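Local coordinates for peroxisomal acyl-CoA oxidase 1A (PDB 2FON), which probably oxidises acyl-CoA to the 2-enoyl-CoA in peroxisomal fatty-acid beta-oxidation, using a bound FAD, at residues 570-574 with 614-618; 319-324 with 619-624; 150-156 with 202-208; 114-120 with 252-257. All blocks are in the same frame, centred on the assembly; numbering follows the deposited sequence.

Contact 1 of 4, residues 570-574 with 614-618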
# COMPACT_ATOMS: atom_id res chain seq x y z
N GLN B 570 6.24 6.75 -29.70
CA GLN B 570 6.37 6.71 -28.26
C GLN B 570 5.37 5.77 -27.65
O GLN B 570 5.63 5.18 -26.60
CB GLN B 570 6.16 8.10 -27.63
CG GLN B 570 7.38 9.01 -27.56
CD GLN B 570 8.64 8.29 -27.09
OE1 GLN B 570 9.56 8.06 -27.88
NE2 GLN B 570 8.68 7.93 -25.82
N LEU B 571 4.20 5.67 -28.29
CA LEU B 571 3.13 4.83 -27.75
C LEU B 571 3.45 3.38 -27.94
O LEU B 571 3.10 2.57 -27.10
CB LEU B 571 1.75 5.14 -28.34
CG LEU B 571 1.08 6.41 -27.82
CD1 LEU B 571 -0.24 6.65 -28.53
CD2 LEU B 571 0.90 6.28 -26.34
N GLU B 572 4.16 3.08 -29.03
CA GLU B 572 4.75 1.75 -29.21
C GLU B 572 5.75 1.39 -28.13
O GLU B 572 5.70 0.31 -27.56
CB GLU B 572 5.41 1.64 -30.56
CG GLU B 572 4.48 1.03 -31.56
CD GLU B 572 4.56 1.72 -32.93
OE1 GLU B 572 5.67 1.72 -33.56
OE2 GLU B 572 3.50 2.24 -33.39
N VAL B 573 6.65 2.31 -27.84
CA VAL B 573 7.56 2.12 -26.74
C VAL B 573 6.74 1.75 -25.47
O VAL B 573 7.11 0.81 -24.71
CB VAL B 573 8.41 3.39 -26.52
CG1 VAL B 573 9.05 3.37 -25.17
CG2 VAL B 573 9.45 3.53 -27.56
N LEU B 574 5.63 2.46 -25.23
CA LEU B 574 4.84 2.20 -24.03
C LEU B 574 4.20 0.83 -24.08
O LEU B 574 4.10 0.13 -23.09
CB LEU B 574 3.84 3.32 -23.76
CG LEU B 574 4.50 4.57 -23.16
CD1 LEU B 574 3.53 5.74 -23.02
CD2 LEU B 574 5.17 4.25 -21.86
N GLN B 614 15.23 4.24 -24.02
CA GLN B 614 14.60 5.14 -24.98
C GLN B 614 13.47 5.93 -24.34
O GLN B 614 13.34 7.11 -24.60
CB GLN B 614 14.17 4.44 -26.28
CG GLN B 614 14.14 2.92 -26.25
CD GLN B 614 14.17 2.28 -27.68
OE1 GLN B 614 13.27 2.51 -28.53
NE2 GLN B 614 15.19 1.47 -27.92
N LEU B 615 12.67 5.32 -23.49
CA LEU B 615 11.65 6.10 -22.82
C LEU B 615 12.30 7.28 -22.11
O LEU B 615 11.90 8.40 -22.38
CB LEU B 615 10.81 5.28 -21.83
CG LEU B 615 9.50 5.99 -21.43
CD1 LEU B 615 8.55 6.11 -22.58
CD2 LEU B 615 8.76 5.25 -20.40
N ARG B 616 13.31 7.02 -21.27
CA ARG B 616 14.06 8.04 -20.52
C ARG B 616 13.97 9.50 -21.02
O ARG B 616 13.51 10.38 -20.29
CB ARG B 616 15.53 7.66 -20.33
CG ARG B 616 16.34 8.76 -19.69
CD ARG B 616 15.71 9.22 -18.39
NE ARG B 616 16.48 10.26 -17.71
CZ ARG B 616 16.24 11.58 -17.73
NH1 ARG B 616 15.22 12.08 -18.41
NH2 ARG B 616 17.02 12.42 -17.04
N PRO B 617 14.42 9.78 -22.23
CA PRO B 617 14.34 11.18 -22.57
C PRO B 617 12.94 11.71 -22.58
O PRO B 617 12.78 12.89 -22.52
CB PRO B 617 14.86 11.22 -24.02
CG PRO B 617 15.67 9.95 -24.20
CD PRO B 617 14.98 8.95 -23.31
N ASN B 618 11.93 10.88 -22.66
CA ASN B 618 10.55 11.39 -22.87
C ASN B 618 9.61 11.37 -21.68
O ASN B 618 8.54 11.98 -21.74
CB ASN B 618 9.87 10.65 -24.05
CG ASN B 618 10.64 10.79 -25.35
OD1 ASN B 618 10.37 11.67 -26.18
ND2 ASN B 618 11.63 9.94 -25.51
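Where helix 567-585 passes the C-terminal end of helix 598-615, Gln570 lays its amide against that of Asn618. The two amides are stacked, their planes 23° apart, with Gln570 NE2 3.5 Å from Asn618 CG; they meet by their flat sides and make no hydrogen bond to each other. A bend at chi2 (-44°) turns the Gln570 amide from its own helix toward this partner. Other bonds hold Asn618: OD1 accepts the backbone N-H of Gly34, and ND2 makes a weak bond back to Leu615 O at 3.5 Å. Both helices belong to the C-terminal helical domain that acyl-CoA oxidases carry beyond the acyl-CoA dehydrogenase fold. Between them the apolar knob is Leu615 CD1, which meets Gln570 NE2 at 3.7 Å, Val573 CG1 at 3.8 Å and Leu574 CD2 at 3.9 Å. Shortening Gln570 to an alanine would probably take away the group stacked on the Asn618 amide and open a gap beside Leu615 CD1. Leu622 packs on both Gln570 and Leu615, Phe35 on Gln570 and Asn618, and helix 347-380 brings Phe354 to Leu615 and Tyr361 to Leu574.

Contact 2 of 4, residues 319-324 with 619-624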
# COMPACT_ATOMS: atom_id res chain seq x y z
N VAL B 319 1.78 8.74 -11.29
CA VAL B 319 2.89 8.63 -12.20
C VAL B 319 3.40 10.02 -12.54
O VAL B 319 4.60 10.27 -12.64
CB VAL B 319 2.46 7.83 -13.46
CG1 VAL B 319 3.44 7.89 -14.44
CG2 VAL B 319 2.33 6.41 -13.11
N CYS B 320 2.50 10.95 -12.70
CA CYS B 320 2.93 12.28 -12.98
C CYS B 320 3.72 12.86 -11.80
O CYS B 320 4.76 13.42 -11.99
CB CYS B 320 1.74 13.17 -13.33
SG CYS B 320 2.24 14.86 -13.66
N ILE B 321 3.27 12.72 -10.57
CA ILE B 321 4.11 13.16 -9.46
C ILE B 321 5.47 12.43 -9.32
O ILE B 321 6.49 13.10 -9.32
CB ILE B 321 3.39 13.13 -8.19
CG1 ILE B 321 2.20 14.06 -8.30
CG2 ILE B 321 4.31 13.49 -7.08
CD1 ILE B 321 1.01 13.52 -7.58
N ALA B 322 5.52 11.10 -9.24
CA ALA B 322 6.82 10.42 -9.11
C ALA B 322 7.81 10.73 -10.27
O ALA B 322 9.04 10.77 -10.06
CB ALA B 322 6.63 8.95 -8.99
N THR B 323 7.27 10.96 -11.46
CA THR B 323 8.11 11.18 -12.61
C THR B 323 8.77 12.56 -12.50
O THR B 323 10.01 12.66 -12.51
CB THR B 323 7.33 11.00 -13.93
OG1 THR B 323 6.99 9.62 -14.07
CG2 THR B 323 8.16 11.44 -15.15
N ARG B 324 7.97 13.60 -12.34
CA ARG B 324 8.53 14.93 -12.17
C ARG B 324 9.46 14.92 -10.97
O ARG B 324 10.60 15.36 -11.09
CB ARG B 324 7.45 15.98 -12.02
CG ARG B 324 6.61 16.17 -13.27
CD ARG B 324 5.69 17.38 -13.11
NE ARG B 324 4.98 17.64 -14.37
CZ ARG B 324 3.78 18.22 -14.44
NH1 ARG B 324 3.16 18.58 -13.31
NH2 ARG B 324 3.21 18.43 -15.64
N ALA B 619 9.99 10.65 -20.63
CA ALA B 619 9.12 10.50 -19.44
C ALA B 619 8.43 11.78 -18.97
O ALA B 619 7.24 11.78 -18.75
CB ALA B 619 9.89 9.89 -18.31
N VAL B 620 9.16 12.87 -18.86
CA VAL B 620 8.56 14.10 -18.37
C VAL B 620 7.58 14.71 -19.39
O VAL B 620 6.55 15.31 -19.01
CB VAL B 620 9.63 15.10 -17.91
CG1 VAL B 620 9.00 16.42 -17.68
CG2 VAL B 620 10.30 14.64 -16.58
N SER B 621 7.87 14.54 -20.66
CA SER B 621 6.98 15.08 -21.66
C SER B 621 5.74 14.24 -21.68
O SER B 621 4.65 14.81 -21.77
CB SER B 621 7.64 15.17 -23.03
OG SER B 621 8.93 15.73 -22.89
N LEU B 622 5.88 12.92 -21.57
CA LEU B 622 4.70 12.04 -21.58
C LEU B 622 3.76 12.19 -20.42
O LEU B 622 2.66 11.73 -20.50
CB LEU B 622 5.06 10.57 -21.66
CG LEU B 622 5.75 10.06 -22.91
CD1 LEU B 622 6.52 8.74 -22.64
CD2 LEU B 622 4.74 9.90 -24.01
N VAL B 623 4.20 12.74 -19.32
CA VAL B 623 3.28 12.97 -18.19
C VAL B 623 2.78 14.43 -18.23
O VAL B 623 1.67 14.75 -17.75
CB VAL B 623 3.89 12.57 -16.84
CG1 VAL B 623 4.26 11.09 -16.86
CG2 VAL B 623 5.17 13.43 -16.54
N ASP B 624 3.57 15.30 -18.86
CA ASP B 624 3.07 16.58 -19.27
C ASP B 624 1.84 16.39 -20.16
O ASP B 624 1.04 17.35 -20.23
CB ASP B 624 4.15 17.42 -20.01
CG ASP B 624 5.30 17.94 -19.08
OD1 ASP B 624 5.21 17.97 -17.82
OD2 ASP B 624 6.33 18.34 -19.63
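Asp624 OD1 is gripped by two N-H groups of Arg324: NH2 at 3.0 Å with an N-H...O angle of 158°, and NE in a weak bond at 3.5 Å. NH2 reaches the anti side of the carboxylate, somewhat out of its plane, whereas OD1 lies at the edge of the guanidinium, near that plane. The rest of the buried pair is occupied too: Arg324 NH1 donates to Gly638 O, Asp624 OD2 forms a salt bridge with Arg30 NE, and Cys320 SG sits over one face of the guanidinium, above its centre. A leucine at Arg324 would probably leave Asp624 with Arg30 but without its second positive partner, and Gly638 O without this donor. The bridge links the long helix 297-328 of the C-alpha1 domain to the short, weakly bonded helix 619-624 of the C-terminal helical domain; they run roughly antiparallel, axes 9.4 Å apart and N-to-C directions at 150°. Val623 is the central knob. Its CB rests 4.0 Å from Cys320 CA, while CG1 meets Val319 CG1 at 4.1 Å and CG2 meets Thr323 CG2 at 3.9 Å. With chi1 at -68°, Thr323 turns OG1 back to Val319 O (2.9 Å) and sends CG2 across to Ala619 O (3.7 Å). Val319 O thereby accepts from Thr323 OG1 and Thr323 N, one on each face of its carbonyl plane. Helix 347-380 covers one flank, with Leu353 on Thr323 and Leu357 on Val623.

Contact 3 of 4, residues 150-156 with 202-208. With FAD (flavin-adenine dinucleotide), chain E.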
# COMPACT_ATOMS: atom_id res chain seq x y z
N ILE B 150 -34.30 17.00 -4.40
CA ILE B 150 -34.10 15.89 -3.49
C ILE B 150 -32.69 15.41 -3.64
O ILE B 150 -32.10 15.57 -4.68
CB ILE B 150 -35.03 14.68 -3.74
CG1 ILE B 150 -34.66 13.96 -5.04
CG2 ILE B 150 -36.53 15.07 -3.65
CD1 ILE B 150 -35.47 12.66 -5.24
N ILE B 151 -32.13 14.81 -2.59
CA ILE B 151 -30.79 14.34 -2.66
C ILE B 151 -30.75 12.89 -2.23
O ILE B 151 -31.13 12.55 -1.11
CB ILE B 151 -29.85 15.19 -1.85
CG1 ILE B 151 -29.81 16.58 -2.47
CG2 ILE B 151 -28.48 14.57 -1.89
CD1 ILE B 151 -29.27 17.67 -1.55
N GLY B 152 -30.31 12.06 -3.16
CA GLY B 152 -30.47 10.65 -3.04
C GLY B 152 -29.14 9.97 -3.00
O GLY B 152 -28.16 10.47 -3.58
N CYS B 153 -29.09 8.85 -2.28
CA CYS B 153 -27.95 7.98 -2.27
C CYS B 153 -28.42 6.53 -2.62
O CYS B 153 -29.61 6.31 -2.90
CB CYS B 153 -27.36 8.04 -0.87
SG CYS B 153 -28.53 7.41 0.37
N TYR B 154 -27.49 5.55 -2.56
CA TYR B 154 -27.75 4.16 -2.98
C TYR B 154 -27.38 3.16 -1.88
O TYR B 154 -26.23 2.82 -1.69
CB TYR B 154 -26.95 3.90 -4.24
CG TYR B 154 -26.97 2.52 -4.86
CD1 TYR B 154 -27.71 2.30 -6.02
CD2 TYR B 154 -26.17 1.47 -4.39
CE1 TYR B 154 -27.70 1.06 -6.66
CE2 TYR B 154 -26.16 0.21 -5.04
CZ TYR B 154 -26.93 0.03 -6.18
OH TYR B 154 -27.00 -1.17 -6.87
N ALA B 155 -28.38 2.65 -1.18
CA ALA B 155 -28.17 1.92 0.04
C ALA B 155 -28.27 0.41 -0.19
O ALA B 155 -29.33 -0.17 -0.07
CB ALA B 155 -29.17 2.37 1.04
N GLN B 156 -27.18 -0.25 -0.51
CA GLN B 156 -27.26 -1.68 -0.74
C GLN B 156 -26.51 -2.46 0.32
O GLN B 156 -27.11 -3.29 0.99
CB GLN B 156 -26.80 -2.02 -2.12
CG GLN B 156 -26.69 -3.46 -2.44
CD GLN B 156 -26.23 -3.64 -3.90
OE1 GLN B 156 -26.88 -3.15 -4.86
NE2 GLN B 156 -25.11 -4.31 -4.08
N SER B 202 -28.15 13.10 2.38
CA SER B 202 -29.29 12.59 1.66
C SER B 202 -30.68 12.74 2.28
O SER B 202 -30.90 12.37 3.46
CB SER B 202 -29.09 11.10 1.44
OG SER B 202 -28.55 10.86 0.18
N THR B 203 -31.64 13.16 1.43
CA THR B 203 -33.07 13.10 1.75
C THR B 203 -33.73 11.78 1.35
O THR B 203 -34.74 11.38 1.94
CB THR B 203 -33.87 14.25 1.12
OG1 THR B 203 -33.90 14.11 -0.32
CG2 THR B 203 -33.30 15.62 1.53
N HIS B 204 -33.20 11.09 0.36
CA HIS B 204 -33.84 9.82 -0.05
C HIS B 204 -32.76 8.82 -0.38
O HIS B 204 -31.58 9.19 -0.63
CB HIS B 204 -34.68 9.98 -1.33
CG HIS B 204 -35.82 10.93 -1.22
ND1 HIS B 204 -35.63 12.27 -0.97
CD2 HIS B 204 -37.15 10.73 -1.30
CE1 HIS B 204 -36.81 12.86 -0.89
NE2 HIS B 204 -37.75 11.95 -1.08
N ALA B 205 -33.18 7.55 -0.42
CA ALA B 205 -32.33 6.49 -0.92
C ALA B 205 -33.13 5.52 -1.78
O ALA B 205 -34.33 5.36 -1.56
CB ALA B 205 -31.74 5.77 0.24
N VAL B 206 -32.46 4.89 -2.74
CA VAL B 206 -32.87 3.59 -3.25
C VAL B 206 -32.29 2.64 -2.24
O VAL B 206 -31.09 2.66 -2.01
CB VAL B 206 -32.26 3.28 -4.58
CG1 VAL B 206 -32.63 1.88 -5.02
CG2 VAL B 206 -32.74 4.31 -5.64
N VAL B 207 -33.17 1.87 -1.59
CA VAL B 207 -32.84 0.85 -0.59
C VAL B 207 -33.09 -0.49 -1.23
O VAL B 207 -34.21 -0.82 -1.58
CB VAL B 207 -33.81 0.97 0.61
CG1 VAL B 207 -33.66 -0.14 1.60
CG2 VAL B 207 -33.63 2.29 1.29
N TYR B 208 -32.03 -1.26 -1.41
CA TYR B 208 -32.15 -2.71 -1.74
C TYR B 208 -32.62 -3.58 -0.55
O TYR B 208 -32.12 -3.47 0.55
CB TYR B 208 -30.87 -3.20 -2.46
CG TYR B 208 -30.84 -2.52 -3.79
CD1 TYR B 208 -30.25 -1.26 -3.95
CD2 TYR B 208 -31.57 -3.05 -4.85
CE1 TYR B 208 -30.32 -0.59 -5.19
CE2 TYR B 208 -31.65 -2.41 -6.06
CZ TYR B 208 -31.03 -1.19 -6.23
OH TYR B 208 -31.15 -0.59 -7.47
PA FAD E . -16.37 -9.20 1.47
O1A FAD E . -17.14 -9.77 0.35
O2A FAD E . -17.02 -9.42 2.82
O5B FAD E . -14.92 -9.78 1.37
C5B FAD E . -14.18 -9.98 2.54
C4B FAD E . -12.96 -10.84 2.18
O4B FAD E . -13.41 -12.13 1.87
C3B FAD E . -12.26 -10.33 0.92
O3B FAD E . -10.94 -10.67 1.08
C2B FAD E . -12.88 -11.12 -0.19
O2B FAD E . -12.05 -11.39 -1.27
C1B FAD E . -13.11 -12.43 0.53
N9A FAD E . -14.22 -13.14 -0.06
C8A FAD E . -15.54 -12.80 -0.00
N7A FAD E . -16.22 -13.70 -0.73
C5A FAD E . -15.35 -14.61 -1.23
C6A FAD E . -15.51 -15.77 -1.99
N6A FAD E . -16.73 -16.16 -2.40
N1A FAD E . -14.39 -16.50 -2.32
C2A FAD E . -13.14 -16.09 -1.94
N3A FAD E . -13.00 -14.96 -1.16
C4A FAD E . -14.08 -14.24 -0.82
N1 FAD E . -22.05 0.25 -0.80
C2 FAD E . -23.25 0.79 -1.24
O2 FAD E . -24.23 0.05 -1.32
N3 FAD E . -23.35 2.14 -1.58
C4 FAD E . -22.23 2.95 -1.48
O4 FAD E . -22.31 4.14 -1.75
C4X FAD E . -21.01 2.42 -1.03
N5 FAD E . -19.87 3.21 -0.89
C5X FAD E . -18.71 2.64 -0.44
C6 FAD E . -17.61 3.45 -0.28
C7 FAD E . -16.46 2.90 0.22
C7M FAD E . -15.34 3.86 0.33
C8 FAD E . -16.38 1.54 0.57
C8M FAD E . -15.12 0.88 1.08
C9 FAD E . -17.48 0.73 0.39
C9A FAD E . -18.65 1.29 -0.10
N10 FAD E . -19.79 0.52 -0.26
C10 FAD E . -20.95 1.07 -0.69
C1' FAD E . -19.82 -0.95 0.04
C2' FAD E . -18.96 -1.51 -1.10
O2' FAD E . -19.55 -1.22 -2.31
C3' FAD E . -18.74 -3.01 -1.17
O3' FAD E . -19.92 -3.71 -1.47
C4' FAD E . -18.06 -3.58 0.04
O4' FAD E . -16.76 -2.96 0.17
C5' FAD E . -17.97 -5.04 -0.27
O5' FAD E . -16.93 -5.39 0.60
P FAD E . -17.08 -6.49 1.73
O1P FAD E . -16.70 -5.90 3.04
O2P FAD E . -18.41 -7.22 1.70
O3P FAD E . -16.08 -7.63 1.18
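Strands 152-155 and 204-208 run parallel, their directions 24° apart, joined by a ladder in which Ile151, Cys153 and Ala155 bond alternately to His204, Val206 and Tyr208. The rung from Ala155 N to Val206 O, at 2.8 Å, is nearly straight along the C=O axis. Tyr154 O and Gln156 N face the other way and hold the flavin pyrimidine: FAD N3 donates to Tyr154 O at 3.0 Å, and Gln156 N to FAD O2 at 3.1 Å. The ladder thus fixes the strand that presents these two groups to the cofactor, in the beta-domain of the acyl-CoA dehydrogenase and oxidase fold. With CG anti to the backbone N (chi1 177°), the Tyr154 ring puts its edge to FAD O2 and one face toward Tyr208, whose CE1 comes 3.4 Å from Tyr154 CE1; the rings meet obliquely, planes at 48°. Gln156 OE1 stands over a face of the Tyr208 ring and takes a weak bond from Tyr154 OH. At the other end Ile151 N donates to Thr203 OG1 at 3.0 Å, and that hydroxyl also shares a hydrogen bond with His204 ND1. Ile150 CG2 touches His204 CE1 at 3.5 Å, and Cys153 SG meets Ala205 CB at 3.6 Å. Helix 118-132 covers the Tyr154 and Val206 face with Met124 and Phe125, and its Gln132 bonds to Tyr208 OH. Strand 216-226 pairs antiparallel along the other edge of strand 204-213, while Ile670 of the second subunit packs on Ile151.

Contact 4 of 4, residues 114-120 with 252-257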
# COMPACT_ATOMS: atom_id res chain seq x y z
N GLU B 114 -12.96 16.18 -4.74
CA GLU B 114 -13.21 15.92 -3.34
C GLU B 114 -14.36 14.93 -3.21
O GLU B 114 -15.47 15.22 -3.66
CB GLU B 114 -13.64 17.26 -2.73
CG GLU B 114 -14.29 17.21 -1.37
CD GLU B 114 -14.13 18.55 -0.63
OE1 GLU B 114 -13.74 19.55 -1.32
OE2 GLU B 114 -14.39 18.58 0.62
N PRO B 115 -14.14 13.77 -2.58
CA PRO B 115 -15.31 12.90 -2.48
C PRO B 115 -16.44 13.61 -1.73
O PRO B 115 -16.19 14.32 -0.74
CB PRO B 115 -14.78 11.71 -1.64
CG PRO B 115 -13.28 11.73 -1.82
CD PRO B 115 -12.96 13.21 -1.90
N ALA B 116 -17.68 13.48 -2.19
CA ALA B 116 -18.84 14.07 -1.53
C ALA B 116 -20.07 13.40 -2.07
O ALA B 116 -20.02 12.79 -3.15
CB ALA B 116 -18.89 15.57 -1.84
N PHE B 117 -21.19 13.57 -1.38
CA PHE B 117 -22.50 13.01 -1.76
C PHE B 117 -22.86 13.19 -3.24
O PHE B 117 -23.39 12.26 -3.87
CB PHE B 117 -23.61 13.60 -0.88
CG PHE B 117 -23.86 15.06 -1.11
CD1 PHE B 117 -24.96 15.49 -1.90
CD2 PHE B 117 -23.01 16.02 -0.57
CE1 PHE B 117 -25.21 16.84 -2.14
CE2 PHE B 117 -23.25 17.40 -0.83
CZ PHE B 117 -24.36 17.80 -1.61
N THR B 118 -22.59 14.37 -3.81
CA THR B 118 -22.93 14.60 -5.20
C THR B 118 -22.46 13.43 -6.13
O THR B 118 -23.14 13.02 -7.07
CB THR B 118 -22.49 16.04 -5.69
OG1 THR B 118 -21.16 16.33 -5.26
CG2 THR B 118 -23.39 17.08 -5.11
N ASP B 119 -21.31 12.86 -5.81
CA ASP B 119 -20.85 11.66 -6.47
C ASP B 119 -21.87 10.50 -6.50
O ASP B 119 -22.05 9.88 -7.54
CB ASP B 119 -19.52 11.18 -5.86
CG ASP B 119 -18.32 12.17 -6.13
OD1 ASP B 119 -18.33 12.96 -7.17
OD2 ASP B 119 -17.38 12.13 -5.26
N LEU B 120 -22.56 10.22 -5.39
CA LEU B 120 -23.54 9.14 -5.41
C LEU B 120 -24.93 9.49 -6.02
O LEU B 120 -25.57 8.67 -6.76
CB LEU B 120 -23.61 8.47 -4.04
CG LEU B 120 -22.25 7.75 -4.12
CD1 LEU B 120 -21.17 8.25 -3.11
CD2 LEU B 120 -22.36 6.20 -4.22
N ALA B 252 -9.18 12.74 2.33
CA ALA B 252 -9.61 11.56 1.56
C ALA B 252 -11.10 11.43 1.54
O ALA B 252 -11.79 12.34 1.08
CB ALA B 252 -9.03 10.34 2.12
N TYR B 253 -11.64 10.32 2.04
CA TYR B 253 -13.10 10.07 1.99
C TYR B 253 -13.79 10.63 3.21
O TYR B 253 -14.99 10.56 3.31
CB TYR B 253 -13.41 8.60 1.88
CG TYR B 253 -13.86 8.17 0.55
CD1 TYR B 253 -12.95 7.88 -0.45
CD2 TYR B 253 -15.21 8.03 0.28
CE1 TYR B 253 -13.36 7.48 -1.72
CE2 TYR B 253 -15.66 7.62 -0.96
CZ TYR B 253 -14.73 7.35 -1.96
OH TYR B 253 -15.17 6.96 -3.23
N ASN B 254 -13.04 11.19 4.13
CA ASN B 254 -13.61 11.79 5.34
C ASN B 254 -14.53 12.96 5.08
O ASN B 254 -15.28 13.35 5.92
CB ASN B 254 -12.49 12.07 6.38
CG ASN B 254 -11.86 10.77 6.84
OD1 ASN B 254 -12.55 9.93 7.43
ND2 ASN B 254 -10.60 10.55 6.48
N SER B 255 -14.47 13.49 3.88
CA SER B 255 -15.39 14.51 3.46
C SER B 255 -16.64 13.87 2.92
O SER B 255 -17.57 14.56 2.59
CB SER B 255 -14.75 15.31 2.34
OG SER B 255 -14.49 14.48 1.23
N MET B 256 -16.66 12.55 2.83
CA MET B 256 -17.85 11.81 2.35
C MET B 256 -18.61 11.27 3.59
O MET B 256 -17.99 10.67 4.51
CB MET B 256 -17.43 10.67 1.38
CG MET B 256 -18.50 9.72 0.98
SD MET B 256 -19.56 10.44 -0.29
CE MET B 256 -18.61 10.14 -1.83
N ASP B 257 -19.91 11.50 3.63
CA ASP B 257 -20.69 11.01 4.76
C ASP B 257 -21.25 9.59 4.55
O ASP B 257 -22.44 9.45 4.31
CB ASP B 257 -21.84 11.99 5.14
CG ASP B 257 -22.72 12.42 3.93
OD1 ASP B 257 -22.20 12.79 2.83
OD2 ASP B 257 -23.96 12.41 4.11
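Pro115 is a bump that fills a hollow in the turn 252-257, where the N-terminal helical domain meets the beta-domain of the acyl-CoA oxidase fold. The floor of the hollow is the Tyr253 ring: Pro115 CB stands over its centre at 4.1 Å, 6° off the normal, a CH-pi contact. Its rim is formed by Ala252 O, 3.3 Å from Pro115 CG, and by Ser255, whose OG donates to Pro115 O at 2.6 Å. Met256 supplies the reverse bump. Bends at chi2 and chi3 (78° and 82°) curl its thioether toward the start of helix 118-132, where CE enters a notch between Ala116 O at 3.3 Å and Leu120 CD1 at 3.4 Å, with Pro115 CB beside it. SD lies along the peptide, 3.5 Å from Ala116 C. Leu120 and Tyr253, on the two sides of this interlock, both touch the FAD, so the joint forms part of the cofactor pocket wall. Phe117 instead directs its ring away from the turn, to Ile151 and to Ile670 of the second subunit. Glu114 lays OE2 near Ser255 CB while bonding to Thr84 and Lys87 of helix 77-97. Asp257 OD1 lies 4.1 Å from Phe117 CB, and its OD2 accepts the backbone N-H groups of Lys200 and Val201.

In the fold
From the N terminus, residues 114-120 open contact 4 and 150-156 open contact 3. Contact 3 closes first, at 202-208, and contact 4 only at 252-257, so the smaller loop lies within the larger; the two meet where Ile151 packs on Phe117, joining the N-terminal helices to the beta-domain beside FAD. Contact 2 then starts at 319-324 and spans nearly 300 residues, enclosing the whole of contact 1, which pairs 570-574 with 614-618 just before 619-624 closes contact 2. Leu622 touches Leu615, Gln570 and Leu574, so these two form one helical cluster. The two nested pairs, 3 within 4 and 1 within 2, follow each other in series without crossing, contacts 1 and 3 about 47 Å apart between centres.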